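PDB 1HCU: alpha-1,2-Mannosidase from Trichoderma reesei, which probably trims alpha-1,2-linked mannose residues from high-mannose N-glycans, as a calcium-dependent glycosidase of glycosyl hydrolase family 47. Local coordinates for residues Ser168-Ser180 with Ile222-Gln234. Residues are numbered along the deposited sequence; the frame is centred on the assembly and turned at random.
Sequences SGASSNNVAEIGS and IGTFVSTSNGTFQ. With NAG (2-acetamido-2-deoxy-beta-D-glucopyranose), chain E.
Thr228 OG1, set between its backbone N and carbonyl carbon (chi1 61°), donates to Ala170 O at 2.9 Å, while CG2 lies 3.4 Å from Ser172 N. Its backbone N also binds Ser171 O, almost straight at the hydrogen but from above the carbonyl plane. Next to it, strands 172-174 and 225-227 make a two-stranded antiparallel sheet. Asn173 and Val226 form the hydrogen-bonded pair; Val226 N meets Asn173 O at 2.7 Å, and Asn173 N returns a bond to Val226 O. From Asn174, at the N-cap position and about 7 Å by side chain from the predicted active-site Asp245, the chain enters helix 175-178, where Val175 N donates to Thr224 O. Val175 CG1 presses on Ile222 CD1 (3.6 Å) and approaches Phe233 CE2 and Val226 CG2. That Val226 methyl lies over one face of the Phe233 ring, offset toward its rim, while Ile178 CD1 reaches Val226 CB at 3.8 Å. On the face shared by Ser172, Asn174, Phe225 and Ser227, Phe225 CD2 lies 4.0 Å from Asn174 CB, and Thr224 CG2 sits over the centre of the Phe225 ring. After strand 225-227, turn 228-231 carries the N-linked NAG on Asn230 ND2, and Ser227 OG hydrogen-bonds NAG O6. A valine at Thr228 would probably leave Ala170 O without this hydroxyl donor and the turn less firmly tied. Apolar contacts thus gather at the helix end, whereas Thr228 OG1 and N satisfy two carbonyls and probably fix the glycan-bearing turn.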
ATOM      1  N   SER A 168      14.427 -19.661  -2.642  1.00 18.88           N
ATOM      2  CA  SER A 168      13.537 -20.745  -2.246  1.00 18.02           C
ATOM      3  C   SER A 168      13.458 -21.755  -3.401  1.00 18.62           C
ATOM      4  O   SER A 168      13.214 -22.941  -3.189  1.00 18.11           O
ATOM      5  CB  SER A 168      12.135 -20.214  -1.934  1.00 17.21           C
ATOM      6  OG  SER A 168      11.420 -19.954  -3.127  1.00 16.43           O
ATOM      7  N   GLY A 169      13.667 -21.275  -4.623  1.00 17.85           N
ATOM      8  CA  GLY A 169      13.615 -22.152  -5.778  1.00 18.05           C
ATOM      9  C   GLY A 169      12.236 -22.252  -6.409  1.00 19.03           C
ATOM     10  O   GLY A 169      11.967 -23.178  -7.173  1.00 17.88           O
ATOM     11  N   ALA A 170      11.350 -21.311  -6.092  1.00 18.97           N
ATOM     12  CA  ALA A 170      10.005 -21.335  -6.666  1.00 18.39           C
ATOM     13  C   ALA A 170      10.129 -21.275  -8.182  1.00 18.30           C
ATOM     14  O   ALA A 170      11.122 -20.767  -8.708  1.00 17.26           O
ATOM     15  CB  ALA A 170       9.190 -20.149  -6.157  1.00 19.16           C
ATOM     16  N   SER A 171       9.122 -21.786  -8.881  1.00 17.56           N
ATOM     17  CA  SER A 171       9.135 -21.792 -10.340  1.00 19.77           C
ATOM     18  C   SER A 171       8.328 -20.649 -10.962  1.00 20.08           C
ATOM     19  O   SER A 171       8.328 -20.480 -12.183  1.00 21.07           O
ATOM     20  CB  SER A 171       8.609 -23.129 -10.857  1.00 18.75           C
ATOM     21  OG  SER A 171       7.303 -23.371 -10.372  1.00 20.81           O
ATOM     22  N   SER A 172       7.644 -19.871 -10.125  1.00 18.94           N
ATOM     23  CA  SER A 172       6.852 -18.738 -10.600  1.00 18.94           C
ATOM     24  C   SER A 172       6.562 -17.766  -9.466  1.00 18.16           C
ATOM     25  O   SER A 172       6.743 -18.092  -8.295  1.00 18.44           O
ATOM     26  CB  SER A 172       5.524 -19.206 -11.205  1.00 20.17           C
ATOM     27  OG  SER A 172       4.646 -19.667 -10.197  1.00 23.64           O
ATOM     28  N   ASN A 173       6.092 -16.578  -9.829  1.00 17.30           N
ATOM     29  CA  ASN A 173       5.776 -15.528  -8.873  1.00 15.12           C
ATOM     30  C   ASN A 173       4.613 -14.729  -9.479  1.00 16.42           C
ATOM     31  O   ASN A 173       4.279 -14.920 -10.660  1.00 16.59           O
ATOM     32  CB  ASN A 173       7.018 -14.639  -8.705  1.00 14.41           C
ATOM     33  CG  ASN A 173       7.008 -13.824  -7.414  1.00 14.28           C
ATOM     34  OD1 ASN A 173       6.036 -13.825  -6.654  1.00 13.88           O
ATOM     35  ND2 ASN A 173       8.104 -13.118  -7.168  1.00 12.05           N
ATOM     36  N   ASN A 174       3.988 -13.856  -8.681  1.00 14.64           N
ATOM     37  CA  ASN A 174       2.891 -13.028  -9.182  1.00 13.81           C
ATOM     38  C   ASN A 174       3.415 -11.642  -9.560  1.00 12.97           C
ATOM     39  O   ASN A 174       4.451 -11.205  -9.054  1.00 12.34           O
ATOM     40  CB  ASN A 174       1.736 -12.913  -8.157  1.00 14.12           C
ATOM     41  CG  ASN A 174       2.169 -12.339  -6.807  1.00 14.82           C
ATOM     42  OD1 ASN A 174       2.534 -13.081  -5.887  1.00 15.65           O
ATOM     43  ND2 ASN A 174       2.124 -11.022  -6.684  1.00 12.27           N
ATOM     44  N   VAL A 175       2.701 -10.963 -10.456  1.00 11.87           N
ATOM     45  CA  VAL A 175       3.104  -9.647 -10.930  1.00 11.21           C
ATOM     46  C   VAL A 175       3.200  -8.591  -9.837  1.00 13.54           C
ATOM     47  O   VAL A 175       4.067  -7.721  -9.894  1.00 14.43           O
ATOM     48  CB  VAL A 175       2.163  -9.130 -12.067  1.00 10.70           C
ATOM     49  CG1 VAL A 175       2.230 -10.080 -13.254  1.00  8.93           C
ATOM     50  CG2 VAL A 175       0.732  -8.994 -11.569  1.00 11.21           C
ATOM     51  N   ALA A 176       2.333  -8.648  -8.834  1.00 13.26           N
ATOM     52  CA  ALA A 176       2.431  -7.654  -7.773  1.00 14.27           C
ATOM     53  C   ALA A 176       3.779  -7.763  -7.055  1.00 13.83           C
ATOM     54  O   ALA A 176       4.465  -6.763  -6.876  1.00 15.89           O
ATOM     55  CB  ALA A 176       1.286  -7.810  -6.775  1.00 11.61           C
ATOM     56  N   GLU A 177       4.171  -8.971  -6.661  1.00 13.53           N
ATOM     57  CA  GLU A 177       5.431  -9.148  -5.936  1.00 14.59           C
ATOM     58  C   GLU A 177       6.676  -8.935  -6.798  1.00 14.04           C
ATOM     59  O   GLU A 177       7.729  -8.546  -6.297  1.00 12.53           O
ATOM     60  CB  GLU A 177       5.454 -10.528  -5.264  1.00 16.29           C
ATOM     61  CG  GLU A 177       4.221 -10.744  -4.381  1.00 20.34           C
ATOM     62  CD  GLU A 177       4.348 -11.897  -3.404  1.00 21.86           C
ATOM     63  OE1 GLU A 177       3.305 -12.482  -3.050  1.00 21.26           O
ATOM     64  OE2 GLU A 177       5.482 -12.212  -2.979  1.00 24.77           O
ATOM     65  N   ILE A 178       6.544  -9.178  -8.097  1.00 13.54           N
ATOM     66  CA  ILE A 178       7.640  -8.980  -9.027  1.00 12.40           C
ATOM     67  C   ILE A 178       7.753  -7.497  -9.373  1.00 13.32           C
ATOM     68  O   ILE A 178       8.848  -6.944  -9.439  1.00 13.42           O
ATOM     69  CB  ILE A 178       7.395  -9.726 -10.349  1.00 13.25           C
ATOM     70  CG1 ILE A 178       7.412 -11.238 -10.119  1.00 12.41           C
ATOM     71  CG2 ILE A 178       8.437  -9.304 -11.376  1.00 12.28           C
ATOM     72  CD1 ILE A 178       7.010 -12.038 -11.343  1.00  9.85           C
ATOM     73  N   GLY A 179       6.601  -6.863  -9.588  1.00 13.67           N
ATOM     74  CA  GLY A 179       6.568  -5.461  -9.966  1.00 14.04           C
ATOM     75  C   GLY A 179       6.505  -4.415  -8.870  1.00 15.74           C
ATOM     76  O   GLY A 179       6.222  -3.251  -9.148  1.00 16.22           O
ATOM     77  N   SER A 180       6.771  -4.809  -7.630  1.00 16.12           N
ATOM     78  CA  SER A 180       6.740  -3.859  -6.529  1.00 16.08           C
ATOM     79  C   SER A 180       8.105  -3.746  -5.868  1.00 16.40           C
ATOM     80  O   SER A 180       8.196  -3.461  -4.675  1.00 16.37           O
ATOM     81  CB  SER A 180       5.699  -4.276  -5.491  1.00 16.36           C
ATOM     82  OG  SER A 180       4.387  -4.181  -6.013  1.00 19.04           O
ATOM     83  N   ILE A 222      -2.381  -7.506 -18.038  1.00  8.16           N
ATOM     84  CA  ILE A 222      -1.589  -8.732 -18.052  1.00  7.75           C
ATOM     85  C   ILE A 222      -2.064  -9.827 -17.110  1.00  6.42           C
ATOM     86  O   ILE A 222      -2.994  -9.637 -16.326  1.00  9.40           O
ATOM     87  CB  ILE A 222      -0.103  -8.407 -17.719  1.00  8.96           C
ATOM     88  CG1 ILE A 222       0.019  -7.816 -16.303  1.00  8.76           C
ATOM     89  CG2 ILE A 222       0.431  -7.390 -18.728  1.00  9.64           C
ATOM     90  CD1 ILE A 222       1.463  -7.627 -15.815  1.00  5.71           C
ATOM     91  N   GLY A 223      -1.403 -10.978 -17.196  1.00  7.56           N
ATOM     92  CA  GLY A 223      -1.736 -12.115 -16.349  1.00  5.72           C
ATOM     93  C   GLY A 223      -1.186 -11.917 -14.945  1.00  6.88           C
ATOM     94  O   GLY A 223      -0.515 -10.923 -14.677  1.00  7.38           O
ATOM     95  N   THR A 224      -1.448 -12.874 -14.059  1.00  7.28           N
ATOM     96  CA  THR A 224      -1.025 -12.792 -12.668  1.00  9.08           C
ATOM     97  C   THR A 224       0.288 -13.497 -12.314  1.00 10.15           C
ATOM     98  O   THR A 224       1.089 -12.970 -11.543  1.00  9.57           O
ATOM     99  CB  THR A 224      -2.137 -13.344 -11.739  1.00 11.48           C
ATOM    100  OG1 THR A 224      -3.350 -12.613 -11.951  1.00 14.38           O
ATOM    101  CG2 THR A 224      -1.738 -13.220 -10.275  1.00  9.15           C
ATOM    102  N   PHE A 225       0.508 -14.685 -12.867  1.00 12.29           N
ATOM    103  CA  PHE A 225       1.719 -15.444 -12.557  1.00 13.34           C
ATOM    104  C   PHE A 225       2.727 -15.543 -13.693  1.00 13.85           C
ATOM    105  O   PHE A 225       2.373 -15.818 -14.840  1.00 11.73           O
ATOM    106  CB  PHE A 225       1.335 -16.837 -12.069  1.00 11.82           C
ATOM    107  CG  PHE A 225       0.308 -16.822 -10.968  1.00 11.76           C
ATOM    108  CD1 PHE A 225      -1.022 -17.151 -11.230  1.00 11.28           C
ATOM    109  CD2 PHE A 225       0.669 -16.465  -9.670  1.00  9.26           C
ATOM    110  CE1 PHE A 225      -1.976 -17.129 -10.217  1.00 11.96           C
ATOM    111  CE2 PHE A 225      -0.278 -16.438  -8.648  1.00  9.23           C
ATOM    112  CZ  PHE A 225      -1.602 -16.772  -8.923  1.00 13.11           C
ATOM    113  N   VAL A 226       3.990 -15.306 -13.343  1.00 14.50           N
ATOM    114  CA  VAL A 226       5.097 -15.331 -14.291  1.00 14.52           C
ATOM    115  C   VAL A 226       6.144 -16.381 -13.912  1.00 15.45           C
ATOM    116  O   VAL A 226       6.550 -16.491 -12.755  1.00 14.49           O
ATOM    117  CB  VAL A 226       5.782 -13.945 -14.378  1.00 11.42           C
ATOM    118  CG1 VAL A 226       6.963 -14.001 -15.341  1.00 13.48           C
ATOM    119  CG2 VAL A 226       4.793 -12.909 -14.836  1.00  9.96           C
ATOM    120  N   SER A 227       6.561 -17.151 -14.909  1.00 16.10           N
ATOM    121  CA  SER A 227       7.550 -18.212 -14.750  1.00 16.24           C
ATOM    122  C   SER A 227       8.920 -17.642 -14.378  1.00 16.60           C
ATOM    123  O   SER A 227       9.385 -16.682 -14.998  1.00 15.21           O
ATOM    124  CB  SER A 227       7.653 -18.990 -16.067  1.00 15.83           C
ATOM    125  OG  SER A 227       8.777 -19.847 -16.073  1.00 19.18           O
ATOM    126  N   THR A 228       9.569 -18.230 -13.377  1.00 15.88           N
ATOM    127  CA  THR A 228      10.885 -17.753 -12.966  1.00 17.29           C
ATOM    128  C   THR A 228      11.990 -18.287 -13.880  1.00 19.16           C
ATOM    129  O   THR A 228      13.074 -17.707 -13.955  1.00 18.91           O
ATOM    130  CB  THR A 228      11.201 -18.149 -11.510  1.00 18.20           C
ATOM    131  OG1 THR A 228      11.195 -19.576 -11.383  1.00 18.65           O
ATOM    132  CG2 THR A 228      10.159 -17.554 -10.569  1.00 18.92           C
ATOM    133  N   SER A 229      11.705 -19.381 -14.584  1.00 19.81           N
ATOM    134  CA  SER A 229      12.673 -19.979 -15.497  1.00 21.16           C
ATOM    135  C   SER A 229      12.757 -19.261 -16.845  1.00 21.24           C
ATOM    136  O   SER A 229      13.840 -19.149 -17.408  1.00 20.46           O
ATOM    137  CB  SER A 229      12.359 -21.469 -15.724  1.00 22.07           C
ATOM    138  OG  SER A 229      11.111 -21.662 -16.371  1.00 24.86           O
ATOM    139  N   ASN A 230      11.633 -18.777 -17.372  1.00 22.29           N
ATOM    140  CA  ASN A 230      11.674 -18.085 -18.667  1.00 24.43           C
ATOM    141  C   ASN A 230      10.884 -16.778 -18.747  1.00 22.40           C
ATOM    142  O   ASN A 230      10.748 -16.192 -19.825  1.00 21.34           O
ATOM    143  CB  ASN A 230      11.217 -19.020 -19.790  1.00 29.22           C
ATOM    144  CG  ASN A 230       9.872 -19.643 -19.517  1.00 34.73           C
ATOM    145  OD1 ASN A 230       8.935 -18.965 -19.097  1.00 36.30           O
ATOM    146  ND2 ASN A 230       9.770 -20.944 -19.768  1.00 40.71           N
ATOM    147  N   GLY A 231      10.363 -16.334 -17.607  1.00 19.94           N
ATOM    148  CA  GLY A 231       9.613 -15.094 -17.551  1.00 17.70           C
ATOM    149  C   GLY A 231       8.394 -14.982 -18.447  1.00 17.50           C
ATOM    150  O   GLY A 231       8.038 -13.888 -18.870  1.00 17.37           O
ATOM    151  N   THR A 232       7.738 -16.094 -18.741  1.00 17.54           N
ATOM    152  CA  THR A 232       6.557 -16.039 -19.597  1.00 17.43           C
ATOM    153  C   THR A 232       5.285 -16.167 -18.775  1.00 16.21           C
ATOM    154  O   THR A 232       5.286 -16.791 -17.718  1.00 16.69           O
ATOM    155  CB  THR A 232       6.579 -17.168 -20.647  1.00 18.41           C
ATOM    156  OG1 THR A 232       6.457 -18.434 -19.989  1.00 17.14           O
ATOM    157  CG2 THR A 232       7.885 -17.133 -21.436  1.00 16.22           C
ATOM    158  N   PHE A 233       4.201 -15.561 -19.246  1.00 17.19           N
ATOM    159  CA  PHE A 233       2.933 -15.645 -18.524  1.00 17.67           C
ATOM    160  C   PHE A 233       2.237 -16.955 -18.839  1.00 19.81           C
ATOM    161  O   PHE A 233       2.394 -17.512 -19.925  1.00 18.15           O
ATOM    162  CB  PHE A 233       2.005 -14.486 -18.895  1.00 14.93           C
ATOM    163  CG  PHE A 233       2.466 -13.153 -18.388  1.00 12.95           C
ATOM    164  CD1 PHE A 233       3.587 -12.536 -18.932  1.00 10.46           C
ATOM    165  CD2 PHE A 233       1.780 -12.515 -17.360  1.00 10.57           C
ATOM    166  CE1 PHE A 233       4.020 -11.302 -18.463  1.00 12.38           C
ATOM    167  CE2 PHE A 233       2.205 -11.276 -16.882  1.00 14.06           C
ATOM    168  CZ  PHE A 233       3.328 -10.667 -17.434  1.00 11.23           C
ATOM    169  N   GLN A 234       1.452 -17.436 -17.882  1.00 23.94           N
ATOM    170  CA  GLN A 234       0.729 -18.693 -18.036  1.00 28.16           C
ATOM    171  C   GLN A 234      -0.781 -18.544 -17.849  1.00 29.35           C
ATOM    172  O   GLN A 234      -1.514 -19.540 -17.856  1.00 29.92           O
ATOM    173  CB  GLN A 234       1.250 -19.691 -17.019  1.00 31.96           C
ATOM    174  CG  GLN A 234       1.338 -19.091 -15.644  1.00 35.51           C
ATOM    175  CD  GLN A 234       1.404 -20.141 -14.584  1.00 38.61           C
ATOM    176  OE1 GLN A 234       2.287 -21.004 -14.601  1.00 41.63           O
ATOM    177  NE2 GLN A 234       0.463 -20.088 -13.645  1.00 40.55           N
TER
HETATM  178  C1  NAG E 600       8.553 -21.654 -19.426  1.00 45.54           C
HETATM  179  C2  NAG E 600       8.181 -22.649 -20.533  1.00 48.46           C
HETATM  180  C3  NAG E 600       6.904 -23.402 -20.135  1.00 50.16           C
HETATM  181  C4  NAG E 600       7.022 -24.008 -18.732  1.00 50.51           C
HETATM  182  C5  NAG E 600       7.462 -22.929 -17.733  1.00 49.53           C
HETATM  183  C6  NAG E 600       7.699 -23.482 -16.347  1.00 49.53           C
HETATM  184  C7  NAG E 600       8.746 -22.064 -22.806  1.00 51.55           C
HETATM  185  C8  NAG E 600       8.094 -22.349 -24.149  1.00 52.32           C
HETATM  186  N2  NAG E 600       7.939 -21.914 -21.761  1.00 50.42           N
HETATM  187  O3  NAG E 600       6.641 -24.430 -21.082  1.00 51.27           O
HETATM  188  O4  NAG E 600       5.764 -24.538 -18.327  1.00 50.81           O
HETATM  189  O5  NAG E 600       8.694 -22.327 -18.170  1.00 46.70           O
HETATM  190  O6  NAG E 600       7.534 -22.478 -15.357  1.00 49.67           O
HETATM  191  O7  NAG E 600       9.972 -21.985 -22.722  1.00 52.75           O
HETATM  192  O   HOH W   1       9.624 -21.929 -13.764  1.00 26.99           O